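PDB 6W0V: bacteriocin immunity protein from Pseudomonas aeruginosa, which probably protects the producing cell by binding the nuclease domain of its cognate toxin, pyocin S8, and holding the DNase inactive. Local coordinates for residues E9-F20 and D59-K69. The protein carries 1 engineered substitution. Sequence-based numbering, arbitrary orientation.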
ATOM      1  N   GLU B   9     -24.403   7.729  -4.310  1.00 22.41           N
ATOM      2  CA  GLU B   9     -23.093   8.360  -4.571  1.00 21.42           C
ATOM      3  C   GLU B   9     -22.464   8.779  -3.243  1.00 21.44           C
ATOM      4  O   GLU B   9     -21.280   8.514  -3.056  1.00 21.76           O
ATOM      5  CB  GLU B   9     -23.245   9.579  -5.464  1.00 21.93           C
ATOM      6  CG  GLU B   9     -21.925  10.284  -5.652  1.00 23.08           C
ATOM      7  CD  GLU B   9     -21.968  11.310  -6.750  1.00 23.55           C
ATOM      8  OE1 GLU B   9     -21.965  12.512  -6.430  1.00 29.48           O
ATOM      9  OE2 GLU B   9     -22.027  10.892  -7.916  1.00 24.17           O
ATOM     10  N   ALA B  10     -23.225   9.424  -2.358  1.00 24.53           N
ATOM     11  CA  ALA B  10     -22.704   9.917  -1.062  1.00 25.72           C
ATOM     12  C   ALA B  10     -22.131   8.723  -0.293  1.00 26.57           C
ATOM     13  O   ALA B  10     -21.024   8.840   0.266  1.00 26.47           O
ATOM     14  CB  ALA B  10     -23.793  10.620  -0.293  1.00 27.36           C
ATOM     15  N   GLU B  11     -22.863   7.607  -0.313  1.00 26.34           N
ATOM     16  CA  GLU B  11     -22.514   6.337   0.374  1.00 26.66           C
ATOM     17  C   GLU B  11     -21.165   5.860  -0.159  1.00 23.71           C
ATOM     18  O   GLU B  11     -20.248   5.604   0.632  1.00 25.78           O
ATOM     19  CB  GLU B  11     -23.635   5.331   0.125  1.00 27.92           C
ATOM     20  CG  GLU B  11     -23.393   3.956   0.703  1.00 29.20           C
ATOM     21  CD  GLU B  11     -24.552   3.023   0.417  1.00 31.22           C
ATOM     22  OE1 GLU B  11     -24.574   1.918   0.989  1.00 35.56           O
ATOM     23  OE2 GLU B  11     -25.446   3.421  -0.354  1.00 31.49           O
ATOM     24  N   PHE B  12     -21.043   5.791  -1.476  1.00 22.67           N
ATOM     25  CA  PHE B  12     -19.813   5.330  -2.146  1.00 20.49           C
ATOM     26  C   PHE B  12     -18.685   6.332  -1.905  1.00 19.08           C
ATOM     27  O   PHE B  12     -17.534   5.950  -1.633  1.00 21.39           O
ATOM     28  CB  PHE B  12     -20.082   5.176  -3.632  1.00 18.81           C
ATOM     29  CG  PHE B  12     -19.061   4.304  -4.290  1.00 17.09           C
ATOM     30  CD1 PHE B  12     -19.063   2.939  -4.070  1.00 16.97           C
ATOM     31  CD2 PHE B  12     -18.071   4.861  -5.074  1.00 16.61           C
ATOM     32  CE1 PHE B  12     -18.125   2.140  -4.693  1.00 17.09           C
ATOM     33  CE2 PHE B  12     -17.133   4.058  -5.692  1.00 17.04           C
ATOM     34  CZ  PHE B  12     -17.152   2.699  -5.483  1.00 16.71           C
ATOM     35  N   PHE B  13     -19.017   7.614  -2.006  1.00 21.95           N
ATOM     36  CA  PHE B  13     -18.042   8.708  -1.819  1.00 21.35           C
ATOM     37  C   PHE B  13     -17.462   8.625  -0.407  1.00 22.35           C
ATOM     38  O   PHE B  13     -16.256   8.856  -0.226  1.00 22.41           O
ATOM     39  CB  PHE B  13     -18.693  10.067  -2.047  1.00 22.64           C
ATOM     40  CG  PHE B  13     -17.722  11.183  -1.787  1.00 23.46           C
ATOM     41  CD1 PHE B  13     -16.666  11.402  -2.653  1.00 23.92           C
ATOM     42  CD2 PHE B  13     -17.822  11.960  -0.645  1.00 26.83           C
ATOM     43  CE1 PHE B  13     -15.749  12.409  -2.403  1.00 23.78           C
ATOM     44  CE2 PHE B  13     -16.901  12.966  -0.396  1.00 27.87           C
ATOM     45  CZ  PHE B  13     -15.869  13.188  -1.277  1.00 26.91           C
ATOM     46  N   SER B  14     -18.321   8.315   0.562  1.00 24.04           N
ATOM     47  CA  SER B  14     -17.944   8.116   1.981  1.00 25.70           C
ATOM     48  C   SER B  14     -16.860   7.042   2.060  1.00 25.91           C
ATOM     49  O   SER B  14     -15.854   7.297   2.742  1.00 25.29           O
ATOM     50  CB  SER B  14     -19.132   7.756   2.810  1.00 29.68           C
ATOM     51  OG  SER B  14     -18.802   7.753   4.188  1.00 34.82           O
ATOM     52  N   LEU B  15     -17.054   5.904   1.375  1.00 24.34           N
ATOM     53  CA  LEU B  15     -16.057   4.800   1.349  1.00 23.09           C
ATOM     54  C   LEU B  15     -14.726   5.361   0.867  1.00 19.55           C
ATOM     55  O   LEU B  15     -13.699   5.129   1.521  1.00 20.85           O
ATOM     56  CB  LEU B  15     -16.478   3.675   0.403  1.00 24.63           C
ATOM     57  CG  LEU B  15     -17.561   2.728   0.898  1.00 25.34           C
ATOM     58  CD1 LEU B  15     -17.910   1.738  -0.201  1.00 23.46           C
ATOM     59  CD2 LEU B  15     -17.118   2.004   2.162  1.00 24.91           C
ATOM     60  N   ILE B  16     -14.746   6.049  -0.267  1.00 17.51           N
ATOM     61  CA  ILE B  16     -13.503   6.570  -0.881  1.00 17.90           C
ATOM     62  C   ILE B  16     -12.869   7.530   0.116  1.00 19.33           C
ATOM     63  O   ILE B  16     -11.654   7.472   0.298  1.00 19.72           O
ATOM     64  CB  ILE B  16     -13.796   7.267  -2.210  1.00 16.41           C
ATOM     65  CG1 ILE B  16     -14.430   6.308  -3.217  1.00 16.44           C
ATOM     66  CG2 ILE B  16     -12.524   7.894  -2.742  1.00 18.66           C
ATOM     67  CD1 ILE B  16     -15.065   7.006  -4.394  1.00 16.83           C
ATOM     68  N   SER B  17     -13.684   8.418   0.681  1.00 20.79           N
ATOM     69  CA  SER B  17     -13.223   9.462   1.619  1.00 20.26           C
ATOM     70  C   SER B  17     -12.481   8.791   2.775  1.00 20.26           C
ATOM     71  O   SER B  17     -11.435   9.300   3.159  1.00 21.48           O
ATOM     72  CB  SER B  17     -14.359  10.280   2.115  1.00 24.65           C
ATOM     73  OG  SER B  17     -13.888  11.264   3.021  1.00 30.92           O
ATOM     74  N   GLU B  18     -12.998   7.668   3.263  1.00 21.09           N
ATOM     75  CA  GLU B  18     -12.367   6.913   4.372  1.00 20.80           C
ATOM     76  C   GLU B  18     -10.893   6.684   4.046  1.00 21.08           C
ATOM     77  O   GLU B  18     -10.067   6.880   4.923  1.00 20.98           O
ATOM     78  CB  GLU B  18     -13.051   5.570   4.595  1.00 22.65           C
ATOM     79  CG  GLU B  18     -14.442   5.699   5.166  1.00 24.51           C
ATOM     80  CD  GLU B  18     -15.059   4.382   5.587  1.00 28.28           C
ATOM     81  OE1 GLU B  18     -14.360   3.600   6.242  1.00 32.21           O
ATOM     82  OE2 GLU B  18     -16.229   4.149   5.261  1.00 32.28           O
ATOM     83  N   LEU B  19     -10.581   6.283   2.818  1.00 18.14           N
ATOM     84  CA  LEU B  19      -9.185   5.945   2.447  1.00 18.98           C
ATOM     85  C   LEU B  19      -8.285   7.171   2.587  1.00 17.93           C
ATOM     86  O   LEU B  19      -7.111   6.995   2.906  1.00 19.84           O
ATOM     87  CB  LEU B  19      -9.147   5.367   1.038  1.00 17.36           C
ATOM     88  CG  LEU B  19      -9.950   4.085   0.861  1.00 16.57           C
ATOM     89  CD1 LEU B  19      -9.855   3.589  -0.564  1.00 16.32           C
ATOM     90  CD2 LEU B  19      -9.477   3.013   1.836  1.00 17.27           C
ATOM     91  N   PHE B  20      -8.796   8.373   2.347  1.00 18.84           N
ATOM     92  CA  PHE B  20      -7.983   9.608   2.453  1.00 20.32           C
ATOM     93  C   PHE B  20      -7.944  10.090   3.897  1.00 22.00           C
ATOM     94  O   PHE B  20      -6.931  10.685   4.278  1.00 23.05           O
ATOM     95  CB  PHE B  20      -8.553  10.701   1.560  1.00 20.21           C
ATOM     96  CG  PHE B  20      -8.368  10.413   0.098  1.00 19.08           C
ATOM     97  CD1 PHE B  20      -9.241   9.570  -0.572  1.00 16.73           C
ATOM     98  CD2 PHE B  20      -7.316  10.973  -0.604  1.00 19.19           C
ATOM     99  CE1 PHE B  20      -9.060   9.294  -1.914  1.00 16.98           C
ATOM    100  CE2 PHE B  20      -7.145  10.701  -1.949  1.00 18.34           C
ATOM    101  CZ  PHE B  20      -8.021   9.871  -2.602  1.00 18.34           C
ATOM    102  N   ASP B  59      -5.811  13.745  -6.801  1.00 20.07           N
ATOM    103  CA  ASP B  59      -5.583  12.763  -5.730  1.00 19.75           C
ATOM    104  C   ASP B  59      -6.519  13.118  -4.575  1.00 19.29           C
ATOM    105  O   ASP B  59      -6.076  13.789  -3.646  1.00 21.25           O
ATOM    106  CB  ASP B  59      -4.112  12.784  -5.361  1.00 18.59           C
ATOM    107  CG  ASP B  59      -3.782  11.662  -4.418  1.00 18.33           C
ATOM    108  OD1 ASP B  59      -4.661  10.799  -4.229  1.00 17.50           O
ATOM    109  OD2 ASP B  59      -2.681  11.690  -3.905  1.00 20.34           O
ATOM    110  N   SER B  60      -7.792  12.742  -4.675  1.00 18.17           N
ATOM    111  CA  SER B  60      -8.833  13.095  -3.674  1.00 20.20           C
ATOM    112  C   SER B  60     -10.020  12.148  -3.789  1.00 19.12           C
ATOM    113  O   SER B  60     -10.121  11.441  -4.785  1.00 18.49           O
ATOM    114  CB  SER B  60      -9.250  14.527  -3.843  1.00 20.26           C
ATOM    115  OG  SER B  60      -9.850  14.729  -5.109  1.00 24.21           O
ATOM    116  N   PRO B  61     -10.909  12.067  -2.766  1.00 20.22           N
ATOM    117  CA  PRO B  61     -12.089  11.210  -2.818  1.00 19.85           C
ATOM    118  C   PRO B  61     -12.906  11.661  -4.033  1.00 17.58           C
ATOM    119  O   PRO B  61     -13.378  10.832  -4.759  1.00 17.67           O
ATOM    120  CB  PRO B  61     -12.767  11.332  -1.434  1.00 22.61           C
ATOM    121  CG  PRO B  61     -12.109  12.533  -0.775  1.00 23.95           C
ATOM    122  CD  PRO B  61     -10.771  12.727  -1.461  1.00 21.79           C
ATOM    123  N   GLU B  62     -12.920  12.962  -4.305  1.00 18.94           N
ATOM    124  CA  GLU B  62     -13.681  13.498  -5.459  1.00 18.01           C
ATOM    125  C   GLU B  62     -13.063  12.997  -6.765  1.00 18.16           C
ATOM    126  O   GLU B  62     -13.822  12.602  -7.641  1.00 18.19           O
ATOM    127  CB  GLU B  62     -13.722  15.021  -5.428  1.00 19.37           C
ATOM    128  CG  GLU B  62     -14.494  15.542  -4.243  1.00 22.08           C
ATOM    129  CD  GLU B  62     -13.688  15.704  -2.972  1.00 24.05           C
ATOM    130  OE1 GLU B  62     -14.283  16.118  -1.965  1.00 27.90           O
ATOM    131  OE2 GLU B  62     -12.469  15.420  -2.999  1.00 24.31           O
ATOM    132  N   GLY B  63     -11.729  13.011  -6.878  1.00 17.20           N
ATOM    133  CA  GLY B  63     -11.029  12.542  -8.087  1.00 17.35           C
ATOM    134  C   GLY B  63     -11.304  11.074  -8.292  1.00 16.29           C
ATOM    135  O   GLY B  63     -11.606  10.642  -9.384  1.00 16.18           O
ATOM    136  N   VAL B  64     -11.196  10.301  -7.227  1.00 16.24           N
ATOM    137  CA  VAL B  64     -11.456   8.845  -7.338  1.00 15.44           C
ATOM    138  C   VAL B  64     -12.891   8.660  -7.813  1.00 15.18           C
ATOM    139  O   VAL B  64     -13.118   7.877  -8.723  1.00 15.81           O
ATOM    140  CB  VAL B  64     -11.247   8.127  -6.003  1.00 15.86           C
ATOM    141  CG1 VAL B  64     -11.703   6.681  -6.103  1.00 17.01           C
ATOM    142  CG2 VAL B  64      -9.806   8.232  -5.524  1.00 15.95           C
ATOM    143  N   LEU B  65     -13.826   9.351  -7.166  1.00 15.10           N
ATOM    144  CA  LEU B  65     -15.257   9.204  -7.493  1.00 15.25           C
ATOM    145  C   LEU B  65     -15.442   9.586  -8.956  1.00 14.69           C
ATOM    146  O   LEU B  65     -16.092   8.830  -9.672  1.00 15.04           O
ATOM    147  CB  LEU B  65     -16.085  10.092  -6.576  1.00 17.38           C
ATOM    148  CG  LEU B  65     -17.586  10.003  -6.817  1.00 19.02           C
ATOM    149  CD1 LEU B  65     -18.137   8.661  -6.360  1.00 19.66           C
ATOM    150  CD2 LEU B  65     -18.290  11.154  -6.120  1.00 20.25           C
ATOM    151  N   LYS B  66     -14.848  10.703  -9.373  1.00 15.53           N
ATOM    152  CA  LYS B  66     -14.923  11.143 -10.783  1.00 16.56           C
ATOM    153  C   LYS B  66     -14.363  10.051 -11.692  1.00 16.07           C
ATOM    154  O   LYS B  66     -14.984   9.698 -12.678  1.00 15.86           O
ATOM    155  CB  LYS B  66     -14.120  12.419 -11.003  1.00 18.00           C
ATOM    156  CG  LYS B  66     -14.266  12.972 -12.410  1.00 19.67           C
ATOM    157  CD  LYS B  66     -13.316  14.079 -12.750  1.00 24.07           C
ATOM    158  CE  LYS B  66     -11.997  13.574 -13.285  1.00 27.59           C
ATOM    159  NZ  LYS B  66     -11.203  14.659 -13.907  1.00 31.11           N
ATOM    160  N   ARG B  67     -13.184   9.530 -11.381  1.00 14.98           N
ATOM    161  CA  ARG B  67     -12.549   8.546 -12.284  1.00 15.88           C
ATOM    162  C   ARG B  67     -13.462   7.327 -12.402  1.00 14.65           C
ATOM    163  O   ARG B  67     -13.598   6.779 -13.511  1.00 16.04           O
ATOM    164  CB  ARG B  67     -11.150   8.219 -11.776  1.00 16.29           C
ATOM    165  CG  ARG B  67     -10.197   9.387 -11.955  1.00 18.32           C
ATOM    166  CD  ARG B  67      -8.780   8.959 -11.691  1.00 20.02           C
ATOM    167  NE  ARG B  67      -8.482   8.712 -10.296  1.00 18.51           N
ATOM    168  CZ  ARG B  67      -8.240   9.650  -9.389  1.00 17.52           C
ATOM    169  NH1 ARG B  67      -8.322  10.930  -9.700  1.00 18.13           N
ATOM    170  NH2 ARG B  67      -7.901   9.315  -8.159  1.00 18.39           N
ATOM    171  N   ILE B  68     -14.106   6.943 -11.307  1.00 14.37           N
ATOM    172  CA  ILE B  68     -15.002   5.757 -11.302  1.00 14.50           C
ATOM    173  C   ILE B  68     -16.242   6.089 -12.108  1.00 13.93           C
ATOM    174  O   ILE B  68     -16.612   5.311 -12.973  1.00 14.51           O
ATOM    175  CB  ILE B  68     -15.349   5.353  -9.868  1.00 14.39           C
ATOM    176  CG1 ILE B  68     -14.100   4.782  -9.203  1.00 14.28           C
ATOM    177  CG2 ILE B  68     -16.510   4.381  -9.852  1.00 14.35           C
ATOM    178  CD1 ILE B  68     -14.252   4.509  -7.741  1.00 15.64           C
ATOM    179  N   LYS B  69     -16.835   7.233 -11.817  1.00 14.21           N
ATOM    180  CA  LYS B  69     -18.092   7.611 -12.483  1.00 13.74           C
ATOM    181  C   LYS B  69     -17.838   7.808 -13.968  1.00 13.66           C
ATOM    182  O   LYS B  69     -18.655   7.360 -14.762  1.00 14.59           O
ATOM    183  CB  LYS B  69     -18.607   8.889 -11.852  1.00 14.85           C
ATOM    184  CG  LYS B  69     -19.234   8.677 -10.496  1.00 16.28           C
ATOM    185  CD  LYS B  69     -19.530   9.965  -9.814  1.00 16.40           C
ATOM    186  CE  LYS B  69     -20.478  10.841 -10.599  1.00 17.52           C
ATOM    187  NZ  LYS B  69     -20.678  12.089  -9.846  1.00 20.02           N
TER
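Helix segments 9-20 and 61-69 cross obliquely, with 131° between their N-to-C directions and axes 8.9 Å at closest approach, the backbones drawing nearest where Ser17 faces Pro61. Packing is knobs-into-holes from both sides: Ile16 enters between Pro61, Val64, Leu65 and Ile68, while Pro61 and Leu65 fill pockets on helix 9-21. Ile16 presses CG2 to 3.3 Å from Pro61 CA, a position set by its chi1 of -60°, which puts CG2 opposite the backbone N; its CD1 touches both Val64 CG1 and Leu65 CA. The Phe20 ring lies against the start of helix 61-74, where Pro61 CD makes a CH-pi contact over the face, 3.7 Å from the ring centroid; Val64 CG2 meets the edge. These are the first and last helices of the four-helix colicin/pyocin immunity fold. Ser60 N-caps helix 61-74, its OG accepting from Gly63 N at 3.1 Å and also hydrogen-bonded to Glu58 OE1, and neighbouring Asp59 turns OD2 to Lys68 N of the pyocin S8 chain. Deeper in, Ile68 CD1 abuts the Phe12 edge, 3.6 Å from CE2. At the far end, Lys69 NZ closes a salt bridge to Glu9 OE2 (2.6 Å), approaching on the syn side but 34° out of the carboxylate plane, while Leu65 CD2 packs against Glu9 CD and CG.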